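Ribonuclease VapC (Caulobacter crescentus, PDB 5K8J) acts as the toxin of the VapBC1 toxin-antitoxin pair, a PIN-domain protein that is probably a magnesium-dependent ribonuclease. Local coordinates at residues S34-E40 with M97-Q101. Residues are numbered along the deposited sequence; the frame is centred on the assembly and turned at random.
Sequences SIISRVE and MIAAQ
The carboxamide of Gln101 meets Ser34 at its oxygen edge: OE1 accepts a short hydrogen bond of 2.5 Å from Ser34 OG, in the carbonyl plane and on a lone pair (C=O...donor angle 129°). Ile36 CG1 lies beyond OE1 to one side of that plane, Ser34 CB to the other, and NE2, the other end of the amide, makes weak hydrogen bonds to the carbonyls of Leu69 and Asp70. The contact lies in the core of the PIN domain, where helices 35-45 and 93-104, with local axes 10.4 Å apart, run roughly antiparallel at 144°. Ser34 ends a strand of the parallel sheet and is the N-cap of the first helix; with OG anti to its backbone N (chi1 167°), the hydroxyl can accept from Ile36 N at 2.9 Å while giving its proton to Gln101. The buried hydroxyl thus ties the helix start to the facing helix.

Beside this polar link, the bent end of selenomethionine Met97 crosses Ile36 at about a right angle, with CE 3.8 Å from Ile36 CD1. Met97 also packs on Phe79 of the VapB antitoxin chain. Ile98 touches the same isoleucine nearer its backbone, with CG1 4.1 Å from Ile36 CB, and its side chain lies about 4 Å from that of Asp6, a predicted magnesium ligand. The Glu40 carboxylate ends short of Ile98 CD1, with OE2 hydrogen-bonded to Thr7 OG1 and OE1 in a salt bridge to Arg74 of the VapB chain. Continuing outward from CG1, Ile98 CD1 rests against Ser37 OG at 3.5 Å, a hydroxyl that is itself hydrogen-bonded to Thr7 OG1.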
ATOM      1  N   SER B  34      -7.150 -17.745  11.062  1.00 14.04           N
ATOM      2  CA  SER B  34      -6.425 -17.505   9.812  1.00  9.47           C
ATOM      3  C   SER B  34      -6.824 -18.522   8.743  1.00 13.64           C
ATOM      4  O   SER B  34      -6.979 -19.708   9.030  1.00 12.04           O
ATOM      5  CB  SER B  34      -4.939 -17.624  10.070  1.00 10.17           C
ATOM      6  OG  SER B  34      -4.263 -17.696   8.835  1.00 14.28           O
ATOM      7  N   ILE B  35      -6.952 -18.056   7.494  1.00 11.82           N
ATOM      8  CA  ILE B  35      -7.172 -18.960   6.363  1.00 11.35           C
ATOM      9  C   ILE B  35      -6.037 -19.969   6.252  1.00 11.28           C
ATOM     10  O   ILE B  35      -6.232 -21.076   5.737  1.00 11.78           O
ATOM     11  CB  ILE B  35      -7.340 -18.140   5.076  1.00 11.30           C
ATOM     12  CG1 ILE B  35      -7.911 -19.007   3.927  1.00 16.49           C
ATOM     13  CG2 ILE B  35      -6.020 -17.521   4.620  1.00 11.79           C
ATOM     14  CD1 ILE B  35      -9.348 -19.230   4.021  1.00 21.20           C
ATOM     15  N   ILE B  36      -4.835 -19.601   6.683  1.00 11.85           N
ATOM     16  CA  ILE B  36      -3.717 -20.532   6.655  1.00 11.52           C
ATOM     17  C   ILE B  36      -3.970 -21.670   7.632  1.00 13.06           C
ATOM     18  O   ILE B  36      -3.764 -22.846   7.310  1.00 12.15           O
ATOM     19  CB  ILE B  36      -2.378 -19.813   6.957  1.00 12.68           C
ATOM     20  CG1 ILE B  36      -2.156 -18.623   6.006  1.00 13.01           C
ATOM     21  CG2 ILE B  36      -1.246 -20.801   6.875  1.00 14.58           C
ATOM     22  CD1 ILE B  36      -2.270 -18.955   4.506  1.00 13.90           C
ATOM     23  N   SER B  37      -4.479 -21.356   8.829  1.00 11.83           N
ATOM     24  CA  SER B  37      -4.915 -22.411   9.732  1.00  9.42           C
ATOM     25  C   SER B  37      -6.029 -23.251   9.120  1.00 10.41           C
ATOM     26  O   SER B  37      -6.068 -24.477   9.316  1.00 13.17           O
ATOM     27  CB  SER B  37      -5.400 -21.821  11.063  1.00 12.44           C
ATOM     28  OG  SER B  37      -4.405 -21.047  11.701  1.00 13.59           O
ATOM     29  N   ARG B  38      -6.977 -22.614   8.429  1.00 11.85           N
ATOM     30  CA  ARG B  38      -8.005 -23.382   7.743  1.00 12.03           C
ATOM     31  C   ARG B  38      -7.370 -24.417   6.817  1.00 15.43           C
ATOM     32  O   ARG B  38      -7.746 -25.586   6.848  1.00 14.27           O
ATOM     33  CB  ARG B  38      -8.970 -22.477   6.965  1.00 10.02           C
ATOM     34  CG  ARG B  38      -9.981 -23.279   6.185  1.00 11.44           C
ATOM     35  CD  ARG B  38     -11.107 -22.495   5.517  1.00 13.17           C
ATOM     36  NE  ARG B  38     -11.779 -23.467   4.654  1.00 12.39           N
ATOM     37  CZ  ARG B  38     -12.393 -23.205   3.507  1.00 14.26           C
ATOM     38  NH1 ARG B  38     -12.554 -21.969   3.084  1.00 14.68           N
ATOM     39  NH2 ARG B  38     -12.873 -24.206   2.775  1.00 14.75           N
ATOM     40  N   VAL B  39      -6.376 -24.024   6.027  1.00 12.90           N
ATOM     41  CA  VAL B  39      -5.730 -24.975   5.121  1.00 11.78           C
ATOM     42  C   VAL B  39      -5.173 -26.155   5.905  1.00 12.56           C
ATOM     43  O   VAL B  39      -5.316 -27.322   5.509  1.00 12.34           O
ATOM     44  CB  VAL B  39      -4.631 -24.282   4.302  1.00  9.44           C
ATOM     45  CG1 VAL B  39      -3.719 -25.293   3.628  1.00 10.28           C
ATOM     46  CG2 VAL B  39      -5.302 -23.388   3.255  1.00 12.51           C
ATOM     47  N   GLU B  40      -4.493 -25.865   7.004  1.00 10.56           N
ATOM     48  CA  GLU B  40      -3.932 -26.932   7.815  1.00 10.20           C
ATOM     49  C   GLU B  40      -5.027 -27.813   8.393  1.00 12.10           C
ATOM     50  O   GLU B  40      -4.891 -29.046   8.393  1.00 14.51           O
ATOM     51  CB  GLU B  40      -3.046 -26.338   8.909  1.00 14.08           C
ATOM     52  CG  GLU B  40      -1.854 -25.559   8.397  1.00 13.15           C
ATOM     53  CD  GLU B  40      -0.961 -25.143   9.561  1.00 17.22           C
ATOM     54  OE1 GLU B  40      -0.219 -26.038  10.043  1.00 18.55           O
ATOM     55  OE2 GLU B  40      -1.090 -23.977  10.050  1.00 17.17           O
HETATM   56  N   MSE B  97       3.497 -16.022   9.018  1.00 10.65           N
HETATM   57  CA  MSE B  97       2.352 -15.615   8.217  1.00 10.16           C
HETATM   58  C   MSE B  97       1.140 -15.358   9.111  1.00  8.26           C
HETATM   59  O   MSE B  97       0.460 -14.351   8.947  1.00 11.46           O
HETATM   60  CB  MSE B  97       2.021 -16.684   7.164  1.00 10.62           C
HETATM   61  CG  MSE B  97       3.025 -16.747   6.020  1.00  9.57           C
HETATM   62 SE   MSE B  97       2.526 -18.178   4.765  0.87 15.86          SE
HETATM   63  CE  MSE B  97       1.086 -17.334   3.935  1.00 16.72           C
ATOM     64  N   ILE B  98       0.873 -16.288  10.030  1.00 10.51           N
ATOM     65  CA  ILE B  98      -0.293 -16.098  10.886  1.00 10.89           C
ATOM     66  C   ILE B  98      -0.072 -14.918  11.836  1.00 10.12           C
ATOM     67  O   ILE B  98      -0.969 -14.080  12.047  1.00 12.41           O
ATOM     68  CB  ILE B  98      -0.624 -17.403  11.627  1.00 12.56           C
ATOM     69  CG1 ILE B  98      -0.873 -18.525  10.603  1.00 13.15           C
ATOM     70  CG2 ILE B  98      -1.863 -17.168  12.518  1.00 12.52           C
ATOM     71  CD1 ILE B  98      -1.094 -19.875  11.207  1.00 16.68           C
ATOM     72  N   ALA B  99       1.121 -14.817  12.412  1.00 12.26           N
ATOM     73  CA  ALA B  99       1.427 -13.659  13.242  1.00  9.56           C
ATOM     74  C   ALA B  99       1.296 -12.353  12.468  1.00 13.35           C
ATOM     75  O   ALA B  99       0.833 -11.342  13.010  1.00 11.82           O
ATOM     76  CB  ALA B  99       2.839 -13.790  13.818  1.00 11.59           C
ATOM     77  N   ALA B 100       1.698 -12.352  11.191  1.00 10.75           N
ATOM     78  CA  ALA B 100       1.565 -11.165  10.345  1.00 10.37           C
ATOM     79  C   ALA B 100       0.108 -10.736  10.202  1.00 12.45           C
ATOM     80  O   ALA B 100      -0.206  -9.546  10.147  1.00 12.25           O
ATOM     81  CB  ALA B 100       2.182 -11.452   8.966  1.00 13.81           C
ATOM     82  N   GLN B 101      -0.803 -11.698  10.136  1.00 11.69           N
ATOM     83  CA  GLN B 101      -2.208 -11.351  10.044  1.00 12.25           C
ATOM     84  C   GLN B 101      -2.704 -10.746  11.348  1.00  9.61           C
ATOM     85  O   GLN B 101      -3.501  -9.811  11.340  1.00 12.52           O
ATOM     86  CB  GLN B 101      -3.010 -12.597   9.731  1.00 11.70           C
ATOM     87  CG  GLN B 101      -2.691 -13.156   8.363  1.00 10.10           C
ATOM     88  CD  GLN B 101      -3.453 -14.426   8.112  1.00 13.46           C
ATOM     89  OE1 GLN B 101      -3.045 -15.475   8.564  1.00 14.36           O
ATOM     90  NE2 GLN B 101      -4.565 -14.341   7.377  1.00 14.90           N
TER